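Local coordinates for protein RNA-dependent RNA polymerase (Toscana virus, PDB 6QW5) that probably copies and transcribes the viral RNA genome, its N-terminal part resembling a two-metal endonuclease that would snatch capped primers from host RNA, at residues 76-81 and 191-196; 88-93 and 112-117; 129-134 and 168-173. All coordinates share one frame; numbering follows the deposited sequence.

Contact 1: residues 76-81 and 191-196; sequences LFKHDF and FRFRLA. With MN (manganese (II) ion), chain C; XI7 (2-4-dioxo-4-phenylbutanoic acid), chain E.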
loop_
_atom_site.group_PDB
_atom_site.type_symbol
_atom_site.label_atom_id
_atom_site.label_comp_id
_atom_site.label_asym_id
_atom_site.label_seq_id
_atom_site.Cartn_x
_atom_site.Cartn_y
_atom_site.Cartn_z
ATOM N N LEU A 76 -8.311 0.041 9.971
ATOM C CA LEU A 76 -7.145 0.116 9.107
ATOM C C LEU A 76 -6.983 1.496 8.485
ATOM O O LEU A 76 -6.298 1.634 7.466
ATOM C CB LEU A 76 -7.224 -0.964 8.029
ATOM C CG LEU A 76 -6.983 -2.385 8.548
ATOM C CD1 LEU A 76 -6.857 -3.360 7.381
ATOM C CD2 LEU A 76 -5.754 -2.436 9.442
ATOM N N PHE A 77 -7.586 2.520 9.098
ATOM C CA PHE A 77 -7.577 3.862 8.522
ATOM C C PHE A 77 -6.154 4.363 8.289
ATOM O O PHE A 77 -5.826 4.848 7.198
ATOM C CB PHE A 77 -8.342 4.832 9.431
ATOM C CG PHE A 77 -8.084 6.265 9.103
ATOM C CD1 PHE A 77 -8.716 6.856 8.021
ATOM C CD2 PHE A 77 -7.177 7.011 9.839
ATOM C CE1 PHE A 77 -8.465 8.174 7.688
ATOM C CE2 PHE A 77 -6.914 8.328 9.504
ATOM C CZ PHE A 77 -7.558 8.907 8.429
ATOM N N LYS A 78 -5.299 4.267 9.307
ATOM C CA LYS A 78 -3.928 4.758 9.179
ATOM C C LYS A 78 -3.211 4.104 7.999
ATOM O O LYS A 78 -2.606 4.784 7.162
ATOM C CB LYS A 78 -3.179 4.491 10.475
ATOM C CG LYS A 78 -1.875 5.223 10.608
ATOM C CD LYS A 78 -1.066 4.643 11.757
ATOM C CE LYS A 78 -1.899 4.535 13.030
ATOM N NZ LYS A 78 -1.066 4.239 14.236
ATOM N N HIS A 79 -3.275 2.779 7.931
ATOM C CA HIS A 79 -2.705 2.028 6.821
ATOM C C HIS A 79 -3.365 2.431 5.504
ATOM O O HIS A 79 -2.686 2.804 4.545
ATOM C CB HIS A 79 -2.875 0.536 7.138
ATOM C CG HIS A 79 -2.465 -0.407 6.049
ATOM N ND1 HIS A 79 -3.284 -0.715 4.982
ATOM C CD2 HIS A 79 -1.358 -1.175 5.908
ATOM C CE1 HIS A 79 -2.684 -1.607 4.211
ATOM N NE2 HIS A 79 -1.515 -1.904 4.752
ATOM N N ASP A 80 -4.693 2.454 5.467
ATOM C CA ASP A 80 -5.372 2.653 4.190
ATOM C C ASP A 80 -5.371 4.112 3.730
ATOM O O ASP A 80 -5.210 4.374 2.532
ATOM C CB ASP A 80 -6.791 2.110 4.273
ATOM C CG ASP A 80 -6.814 0.594 4.343
ATOM O OD1 ASP A 80 -6.045 -0.067 3.591
ATOM O OD2 ASP A 80 -7.588 0.071 5.164
ATOM N N PHE A 81 -5.521 5.077 4.639
ATOM C CA PHE A 81 -5.405 6.472 4.213
ATOM C C PHE A 81 -4.022 6.768 3.647
ATOM O O PHE A 81 -3.890 7.502 2.658
ATOM C CB PHE A 81 -5.696 7.434 5.365
ATOM C CG PHE A 81 -5.619 8.882 4.954
ATOM C CD1 PHE A 81 -6.717 9.510 4.387
ATOM C CD2 PHE A 81 -4.437 9.597 5.078
ATOM C CE1 PHE A 81 -6.651 10.838 3.983
ATOM C CE2 PHE A 81 -4.360 10.921 4.671
ATOM C CZ PHE A 81 -5.473 11.545 4.125
ATOM N N PHE A 191 3.690 12.379 3.763
ATOM C CA PHE A 191 2.728 13.432 4.096
ATOM C C PHE A 191 1.373 12.851 4.473
ATOM O O PHE A 191 0.749 13.288 5.447
ATOM C CB PHE A 191 2.604 14.400 2.919
ATOM C CG PHE A 191 1.741 15.617 3.191
ATOM C CD1 PHE A 191 0.360 15.551 3.074
ATOM C CD2 PHE A 191 2.320 16.834 3.536
ATOM C CE1 PHE A 191 -0.433 16.668 3.308
ATOM C CE2 PHE A 191 1.534 17.951 3.779
ATOM C CZ PHE A 191 0.157 17.873 3.662
ATOM N N ARG A 192 0.900 11.849 3.731
ATOM C CA ARG A 192 -0.388 11.263 4.072
ATOM C C ARG A 192 -0.296 10.465 5.359
ATOM O O ARG A 192 -1.253 10.439 6.141
ATOM C CB ARG A 192 -0.906 10.372 2.927
ATOM C CG ARG A 192 -1.297 11.131 1.638
ATOM C CD ARG A 192 -1.673 10.139 0.494
ATOM N NE ARG A 192 -2.866 9.399 0.863
ATOM C CZ ARG A 192 -4.069 9.610 0.319
ATOM N NH1 ARG A 192 -4.212 10.514 -0.637
ATOM N NH2 ARG A 192 -5.122 8.920 0.733
ATOM N N PHE A 193 0.834 9.774 5.580
ATOM C CA PHE A 193 1.016 9.028 6.827
ATOM C C PHE A 193 1.015 9.961 8.027
ATOM O O PHE A 193 0.430 9.642 9.066
ATOM C CB PHE A 193 2.332 8.245 6.801
ATOM C CG PHE A 193 2.621 7.474 8.057
ATOM C CD1 PHE A 193 1.696 6.581 8.576
ATOM C CD2 PHE A 193 3.852 7.603 8.695
ATOM C CE1 PHE A 193 1.975 5.845 9.730
ATOM C CE2 PHE A 193 4.150 6.869 9.841
ATOM C CZ PHE A 193 3.207 5.988 10.366
ATOM N N ARG A 194 1.716 11.090 7.916
ATOM C CA ARG A 194 1.784 12.033 9.033
ATOM C C ARG A 194 0.399 12.573 9.375
ATOM O O ARG A 194 0.018 12.629 10.548
ATOM C CB ARG A 194 2.730 13.179 8.686
ATOM C CG ARG A 194 4.197 12.796 8.677
ATOM C CD ARG A 194 5.036 13.970 8.227
ATOM N NE ARG A 194 6.454 13.664 8.269
ATOM C CZ ARG A 194 7.415 14.561 8.079
ATOM N NH1 ARG A 194 7.102 15.827 7.840
ATOM N NH2 ARG A 194 8.688 14.186 8.129
ATOM N N LEU A 195 -0.372 12.955 8.354
ATOM C CA LEU A 195 -1.738 13.413 8.573
ATOM C C LEU A 195 -2.613 12.286 9.110
ATOM O O LEU A 195 -3.426 12.502 10.017
ATOM C CB LEU A 195 -2.306 13.973 7.273
ATOM C CG LEU A 195 -3.766 14.436 7.355
ATOM C CD1 LEU A 195 -3.939 15.538 8.404
ATOM C CD2 LEU A 195 -4.257 14.891 5.987
ATOM N N ALA A 196 -2.451 11.079 8.567
ATOM C CA ALA A 196 -3.178 9.920 9.076
ATOM C C ALA A 196 -2.900 9.684 10.555
ATOM O O ALA A 196 -3.811 9.329 11.311
ATOM C CB ALA A 196 -2.807 8.673 8.274
HETATM MN MN MN C . -0.573 -3.893 4.517
HETATM O O8 XI7 E . -2.322 -4.894 5.136
HETATM C C9 XI7 E . -2.219 -5.112 6.466
HETATM C C10 XI7 E . -1.104 -4.702 7.158
HETATM O O11 XI7 E . -0.140 -4.071 6.633
HETATM O O10 XI7 E . -1.003 -4.981 8.377
HETATM C C8 XI7 E . -3.214 -5.745 7.153
HETATM C C7 XI7 E . -4.490 -6.287 6.607
HETATM C C1 XI7 E . -5.525 -6.835 7.579
HETATM C C6 XI7 E . -5.214 -6.914 8.950
HETATM C C5 XI7 E . -6.138 -7.417 9.882
HETATM C C4 XI7 E . -7.395 -7.858 9.455
HETATM C C3 XI7 E . -7.704 -7.784 8.083
HETATM C C2 XI7 E . -6.775 -7.276 7.153
HETATM O O14 XI7 E . -4.715 -6.480 5.403
#

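Contact 2: residues 88-93 and 112-117; sequences DTTDKK and SPDMII. With MN (manganese (II) ion), chain D; MN (manganese (II) ion), chain C; XI7 (2-4-dioxo-4-phenylbutanoic acid), chain E.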
loop_
_atom_site.group_PDB
_atom_site.type_symbol
_atom_site.label_atom_id
_atom_site.label_comp_id
_atom_site.label_asym_id
_atom_site.label_seq_id
_atom_site.Cartn_x
_atom_site.Cartn_y
_atom_site.Cartn_z
ATOM N N ASP A 88 -7.186 1.843 -4.541
ATOM C CA ASP A 88 -8.562 2.149 -4.150
ATOM C C ASP A 88 -8.909 1.439 -2.849
ATOM O O ASP A 88 -9.347 2.056 -1.873
ATOM C CB ASP A 88 -9.543 1.717 -5.248
ATOM C CG ASP A 88 -9.432 2.547 -6.507
ATOM O OD1 ASP A 88 -8.789 3.619 -6.465
ATOM O OD2 ASP A 88 -9.993 2.124 -7.543
ATOM N N THR A 89 -8.709 0.126 -2.842
ATOM C CA THR A 89 -8.893 -0.737 -1.690
ATOM C C THR A 89 -7.647 -1.598 -1.581
ATOM O O THR A 89 -6.792 -1.584 -2.468
ATOM C CB THR A 89 -10.138 -1.615 -1.851
ATOM O OG1 THR A 89 -10.111 -2.680 -0.889
ATOM C CG2 THR A 89 -10.168 -2.202 -3.253
ATOM N N THR A 90 -7.543 -2.372 -0.505
ATOM C CA THR A 90 -6.458 -3.341 -0.400
ATOM C C THR A 90 -7.034 -4.726 -0.103
ATOM O O THR A 90 -8.255 -4.917 0.003
ATOM C CB THR A 90 -5.420 -2.934 0.661
ATOM O OG1 THR A 90 -6.065 -2.679 1.917
ATOM C CG2 THR A 90 -4.646 -1.690 0.229
ATOM N N ASP A 91 -6.120 -5.698 -0.012
ATOM C CA ASP A 91 -6.391 -7.104 0.277
ATOM C C ASP A 91 -7.120 -7.828 -0.858
ATOM O O ASP A 91 -8.321 -7.643 -1.060
ATOM C CB ASP A 91 -7.155 -7.226 1.592
ATOM C CG ASP A 91 -6.351 -6.713 2.785
ATOM O OD1 ASP A 91 -5.161 -6.371 2.624
ATOM O OD2 ASP A 91 -6.915 -6.642 3.902
ATOM N N LYS A 92 -6.379 -8.659 -1.604
ATOM C CA LYS A 92 -6.915 -9.597 -2.585
ATOM C C LYS A 92 -6.348 -10.975 -2.277
ATOM O O LYS A 92 -5.136 -11.109 -2.083
ATOM C CB LYS A 92 -6.534 -9.190 -4.020
ATOM C CG LYS A 92 -7.294 -9.952 -5.091
ATOM C CD LYS A 92 -7.329 -9.204 -6.413
ATOM C CE LYS A 92 -8.543 -9.624 -7.228
ATOM N NZ LYS A 92 -8.695 -8.834 -8.487
ATOM N N LYS A 93 -7.201 -11.996 -2.244
ATOM C CA LYS A 93 -6.751 -13.344 -1.902
ATOM C C LYS A 93 -6.052 -14.027 -3.077
ATOM O O LYS A 93 -6.460 -13.879 -4.234
ATOM C CB LYS A 93 -7.929 -14.196 -1.433
ATOM C CG LYS A 93 -8.343 -13.909 0.005
ATOM C CD LYS A 93 -9.605 -14.664 0.389
ATOM C CE LYS A 93 -10.393 -13.922 1.456
ATOM N NZ LYS A 93 -9.577 -13.637 2.658
ATOM N N SER A 112 -3.983 -12.659 1.797
ATOM C CA SER A 112 -4.451 -11.549 0.976
ATOM C C SER A 112 -3.523 -10.350 1.152
ATOM O O SER A 112 -3.745 -9.504 2.016
ATOM C CB SER A 112 -5.894 -11.166 1.322
ATOM O OG SER A 112 -6.074 -11.091 2.725
ATOM N N PRO A 113 -2.473 -10.267 0.336
ATOM C CA PRO A 113 -1.645 -9.049 0.347
ATOM C C PRO A 113 -2.464 -7.866 -0.150
ATOM O O PRO A 113 -3.576 -8.015 -0.658
ATOM C CB PRO A 113 -0.470 -9.383 -0.584
ATOM C CG PRO A 113 -0.887 -10.619 -1.339
ATOM C CD PRO A 113 -1.996 -11.296 -0.599
ATOM N N ASP A 114 -1.911 -6.662 0.043
ATOM C CA ASP A 114 -2.666 -5.449 -0.249
ATOM C C ASP A 114 -3.002 -5.316 -1.730
ATOM O O ASP A 114 -4.043 -4.753 -2.065
ATOM C CB ASP A 114 -1.900 -4.213 0.234
ATOM C CG ASP A 114 -1.911 -4.078 1.743
ATOM O OD1 ASP A 114 -2.930 -4.431 2.387
ATOM O OD2 ASP A 114 -0.886 -3.644 2.289
HETATM N N MSE A 115 -2.141 -5.793 -2.628
HETATM C CA MSE A 115 -2.465 -5.784 -4.061
HETATM C C MSE A 115 -1.940 -7.043 -4.748
HETATM O O MSE A 115 -0.856 -7.529 -4.434
HETATM C CB MSE A 115 -1.887 -4.556 -4.782
HETATM C CG MSE A 115 -2.133 -3.192 -4.135
HETATM SE SE MSE A 115 -1.384 -1.766 -5.254
HETATM C CE MSE A 115 -2.917 -1.502 -6.477
ATOM N N ILE A 116 -2.706 -7.572 -5.695
ATOM C CA ILE A 116 -2.223 -8.616 -6.602
ATOM C C ILE A 116 -2.635 -8.161 -7.992
ATOM O O ILE A 116 -3.833 -8.125 -8.303
ATOM C CB ILE A 116 -2.792 -10.008 -6.280
ATOM C CG1 ILE A 116 -2.553 -10.371 -4.821
ATOM C CG2 ILE A 116 -2.142 -11.079 -7.148
ATOM C CD1 ILE A 116 -2.980 -11.777 -4.475
ATOM N N ILE A 117 -1.659 -7.761 -8.805
ATOM C CA ILE A 117 -1.913 -7.163 -10.110
ATOM C C ILE A 117 -1.417 -8.109 -11.199
ATOM O O ILE A 117 -0.230 -8.457 -11.238
ATOM C CB ILE A 117 -1.241 -5.793 -10.235
ATOM C CG1 ILE A 117 -1.610 -4.919 -9.024
ATOM C CG2 ILE A 117 -1.607 -5.154 -11.572
ATOM C CD1 ILE A 117 -0.681 -3.755 -8.793
HETATM MN MN MN D . -3.816 -5.504 3.872
HETATM MN MN MN C . -0.573 -3.893 4.517
HETATM O O8 XI7 E . -2.322 -4.894 5.136
HETATM C C9 XI7 E . -2.219 -5.112 6.466
HETATM C C10 XI7 E . -1.104 -4.702 7.158
HETATM O O11 XI7 E . -0.140 -4.071 6.633
HETATM O O10 XI7 E . -1.003 -4.981 8.377
HETATM C C8 XI7 E . -3.214 -5.745 7.153
HETATM C C7 XI7 E . -4.490 -6.287 6.607
HETATM C C1 XI7 E . -5.525 -6.835 7.579
HETATM C C6 XI7 E . -5.214 -6.914 8.950
HETATM C C5 XI7 E . -6.138 -7.417 9.882
HETATM C C4 XI7 E . -7.395 -7.858 9.455
HETATM C C3 XI7 E . -7.704 -7.784 8.083
HETATM C C2 XI7 E . -6.775 -7.276 7.153
HETATM O O14 XI7 E . -4.715 -6.480 5.403
HETATM O O HOH W 1 -5.076 -3.906 4.061
HETATM O O HOH W 2 -2.614 -7.285 3.411
#

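Contact 3: residues 129-134 and 168-173; sequences FTTTMG and IAVHFN. With MN (manganese (II) ion), chain C.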
loop_
_atom_site.group_PDB
_atom_site.type_symbol
_atom_site.label_atom_id
_atom_site.label_comp_id
_atom_site.label_asym_id
_atom_site.label_seq_id
_atom_site.Cartn_x
_atom_site.Cartn_y
_atom_site.Cartn_z
ATOM N N PHE A 129 1.736 -3.108 1.702
ATOM C CA PHE A 129 1.989 -1.859 2.405
ATOM C C PHE A 129 2.048 -2.105 3.908
ATOM O O PHE A 129 1.319 -2.939 4.457
ATOM C CB PHE A 129 0.887 -0.826 2.141
ATOM C CG PHE A 129 0.533 -0.641 0.686
ATOM C CD1 PHE A 129 1.504 -0.313 -0.243
ATOM C CD2 PHE A 129 -0.791 -0.760 0.262
ATOM C CE1 PHE A 129 1.180 -0.124 -1.572
ATOM C CE2 PHE A 129 -1.126 -0.580 -1.071
ATOM C CZ PHE A 129 -0.137 -0.257 -1.986
ATOM N N THR A 130 2.865 -1.311 4.583
ATOM C CA THR A 130 2.905 -1.389 6.031
ATOM C C THR A 130 3.398 -0.045 6.556
ATOM O O THR A 130 3.932 0.771 5.807
ATOM C CB THR A 130 3.792 -2.566 6.485
ATOM O OG1 THR A 130 3.640 -2.787 7.890
ATOM C CG2 THR A 130 5.241 -2.312 6.155
ATOM N N THR A 131 3.150 0.197 7.837
ATOM C CA THR A 131 3.528 1.433 8.511
ATOM C C THR A 131 4.208 1.081 9.827
ATOM O O THR A 131 4.057 -0.028 10.338
ATOM C CB THR A 131 2.303 2.330 8.807
ATOM O OG1 THR A 131 1.615 1.834 9.969
ATOM C CG2 THR A 131 1.330 2.334 7.647
ATOM N N THR A 132 4.958 2.035 10.381
ATOM C CA THR A 132 5.548 1.857 11.700
ATOM C C THR A 132 5.584 3.202 12.406
ATOM O O THR A 132 5.795 4.244 11.775
ATOM C CB THR A 132 6.972 1.270 11.638
ATOM O OG1 THR A 132 7.482 1.082 12.969
ATOM C CG2 THR A 132 7.912 2.214 10.889
HETATM N N MSE A 133 5.403 3.168 13.726
HETATM C CA MSE A 133 5.564 4.380 14.541
HETATM C C MSE A 133 7.026 4.618 14.932
HETATM O O MSE A 133 7.344 5.640 15.548
HETATM C CB MSE A 133 4.688 4.303 15.792
HETATM C CG MSE A 133 3.203 4.100 15.490
HETATM SE SE MSE A 133 2.426 5.643 14.556
HETATM C CE MSE A 133 2.304 6.857 16.103
ATOM N N GLY A 134 7.916 3.696 14.532
ATOM C CA GLY A 134 9.337 3.786 14.829
ATOM C C GLY A 134 10.115 4.596 13.813
ATOM O O GLY A 134 9.571 5.452 13.111
ATOM N N ILE A 168 6.206 -1.444 0.451
ATOM C CA ILE A 168 6.388 -0.062 0.887
ATOM C C ILE A 168 6.117 -0.014 2.392
ATOM O O ILE A 168 4.997 -0.296 2.831
ATOM C CB ILE A 168 5.455 0.924 0.159
ATOM C CG1 ILE A 168 5.488 0.741 -1.367
ATOM C CG2 ILE A 168 5.801 2.367 0.546
ATOM C CD1 ILE A 168 4.547 1.733 -2.107
ATOM N N ALA A 169 7.129 0.361 3.170
ATOM C CA ALA A 169 7.016 0.554 4.615
ATOM C C ALA A 169 7.277 2.024 4.930
ATOM O O ALA A 169 8.350 2.543 4.620
ATOM C CB ALA A 169 8.015 -0.346 5.357
ATOM N N VAL A 170 6.314 2.694 5.548
ATOM C CA VAL A 170 6.429 4.132 5.799
ATOM C C VAL A 170 6.771 4.374 7.267
ATOM O O VAL A 170 6.299 3.664 8.157
ATOM C CB VAL A 170 5.138 4.877 5.393
ATOM C CG1 VAL A 170 3.949 4.421 6.236
ATOM C CG2 VAL A 170 5.329 6.400 5.491
ATOM N N HIS A 171 7.615 5.370 7.519
ATOM C CA HIS A 171 7.824 5.893 8.863
ATOM C C HIS A 171 7.721 7.414 8.798
ATOM O O HIS A 171 7.539 7.998 7.721
ATOM C CB HIS A 171 9.157 5.398 9.460
ATOM C CG HIS A 171 10.367 5.792 8.672
ATOM N ND1 HIS A 171 11.174 6.849 9.029
ATOM C CD2 HIS A 171 10.915 5.261 7.551
ATOM C CE1 HIS A 171 12.162 6.962 8.156
ATOM N NE2 HIS A 171 12.029 6.011 7.248
ATOM N N PHE A 172 7.842 8.077 9.955
ATOM C CA PHE A 172 7.599 9.522 9.988
ATOM C C PHE A 172 8.526 10.288 9.056
ATOM O O PHE A 172 8.146 11.345 8.542
ATOM C CB PHE A 172 7.739 10.052 11.424
ATOM C CG PHE A 172 7.249 11.468 11.593
ATOM C CD1 PHE A 172 5.919 11.722 11.880
ATOM C CD2 PHE A 172 8.110 12.534 11.444
ATOM C CE1 PHE A 172 5.463 13.017 12.030
ATOM C CE2 PHE A 172 7.657 13.836 11.583
ATOM C CZ PHE A 172 6.335 14.071 11.876
ATOM N N ASN A 173 9.748 9.795 8.823
ATOM C CA ASN A 173 10.724 10.564 8.050
ATOM C C ASN A 173 11.141 9.889 6.742
ATOM O O ASN A 173 12.164 10.268 6.155
ATOM C CB ASN A 173 11.960 10.860 8.903
ATOM C CG ASN A 173 11.658 11.831 10.021
ATOM O OD1 ASN A 173 11.302 12.979 9.769
ATOM N ND2 ASN A 173 11.789 11.374 11.256
HETATM MN MN MN C . -0.573 -3.893 4.517
HETATM O O HOH W 3 7.349 6.509 12.163
#

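Contact 1: residues 76-81 and 191-196
Phe-81 holds CG opposite its own backbone N (chi1 -179°), which carries the ring across to helix 191-196, and Arg-192 meets it by folding its chain at chi3 (65°). The guanidinium thereby settles over one ring face, its plane tilted 27° from the ring, Arg-192 CZ 4.5 Å from the centroid of the Phe-81 ring: a cation-pi stack. The same group grips the backbone of its partner side-on, Arg-192 NE at 2.8 Å and NH2 at 2.7 Å from Phe-81 O, which lies in the guanidinium plane. A carbonyl near the C-terminal end of a short helix thus takes two bonds from one cation, which probably suits the partial negative charge there. The ring edge looks at Arg-192 O, while Ala-196 CB packs 3.7 Å from Phe-81 CD2. The aliphatic part of Lys-78 slants past the Phe-193 ring, CD to CE1 at 3.8 Å. His-79, whose CB points away from helix 191-196, gives NE2 to a manganese ion. Segments 77-81 and 191-196 run roughly antiparallel, the first on helix 77-82 and the second on helix 183-205, with Phe-77 and Phe-81 reaching Val-69 and Glu-67 of strand 66-69.

Contact 2: residues 88-93 and 112-117
The carboxylates of Asp-91 and Asp-114 converge on one manganese ion, which lies almost level with the plane of the Asp-91 group, while Thr-90 lies alongside Asp-114, pointing the same way, its CG2 3.7 Å from Asp-114 CB. Asp-91 OD1 and Asp-114 OD1 each bind this ion at 2.0 Å, and the close approach of the two oxygens is paid for by the metal between them. Asp-114 turns its OD2 to the second manganese, bridging the pair; O8 of the diketo acid 2-4-dioxo-4-phenylbutanoic acid bridges them too. The ligand's O14 and two waters complete six bonds round the first ion. One water also bonds to Thr-90 OG1 at 2.7 Å, a hydroxyl further held by Asp-80, and the other probably donates to Ser-112 O.

Two backbone bonds run between the segments behind the site. Lys-92 N donates to Pro-113 O at 3.0 Å, arriving nearly in line with the C=O bond, and Asp-91 N makes a weak bond to Asp-114 O. Lys-92 O is buried without a polar partner; Ser-112 CA at 3.2 Å and Ile-116 CD1 at 3.3 Å from Lys-92 O close round it. Pro-113 and Asp-114 fit the PD of the PDDEXK nuclease signature, with Glu-128 supplying a further metal ligand. Asp-114 and Met-115 form a classic beta bulge opposite Val-127, where strand 115-118 pairs antiparallel with strand 124-131, and Ile-116 and Pro-113 pack against Phe-94 of helix 94-98.

Contact 3: residues 129-134 and 168-173
Strands 129-131 and 168-171 run parallel with axes 4.7 Å apart, Thr-130 bonding both ways: its N to Ile-168 O at 2.9 Å, its O from Val-170 N; Thr-132 N donates to Val-170 O. On one face Phe-129 and Ile-168 lie alongside each other, CD1 of the isoleucine 3.9 Å from CE1 at the ring edge, and Thr-131 CG2 sits 3.6 Å from Val-170 CG1. Phe-193 of helix 183-205 covers that second pair, and Phe-83 stacks on the Phe-129 ring. On the other face one pair is tighter than usual van der Waals contact: chi1 of -170° in Thr-130 leaves CG2 between the backbone N and the carbonyl carbon, where it meets Ala-169 CB at 3.5 Å, and Lys-146 of helix 136-157 touches the threonine there. Past the strand end Thr-132 OG1 accepts from Gly-134 N, an ST turn, and a water joins Thr-132 O and Gly-134 O to Phe-172 N where the two segments part. This is the pairing at the heart of a beta-alpha-beta crossover. Phe-129 O, on the strand so bonded, is a manganese ligand at 2.1 Å, consistent with the pairing fixing a main-chain ligand at the metal site.

Contacts 1 and 3 are buried, whereas contact 2 lies at the metal cleft and is only partly covered. Contact 1 joins two helices through an arginine on a ring and a carbonyl; contact 3 joins two strands mostly by backbone bonds and apolar side chains; contact 2 is dominated by carboxylates and metal, with few direct bonds. The three meet at one manganese: His-79 from contact 1, Asp-114 from contact 2 and Phe-129 O from contact 3 bind it. Contacts 2 and 3 share a sheet, since strands 115-118 and 124-131 are neighbours, and helix 183-205, which carries half of contact 1, also packs on contact 3.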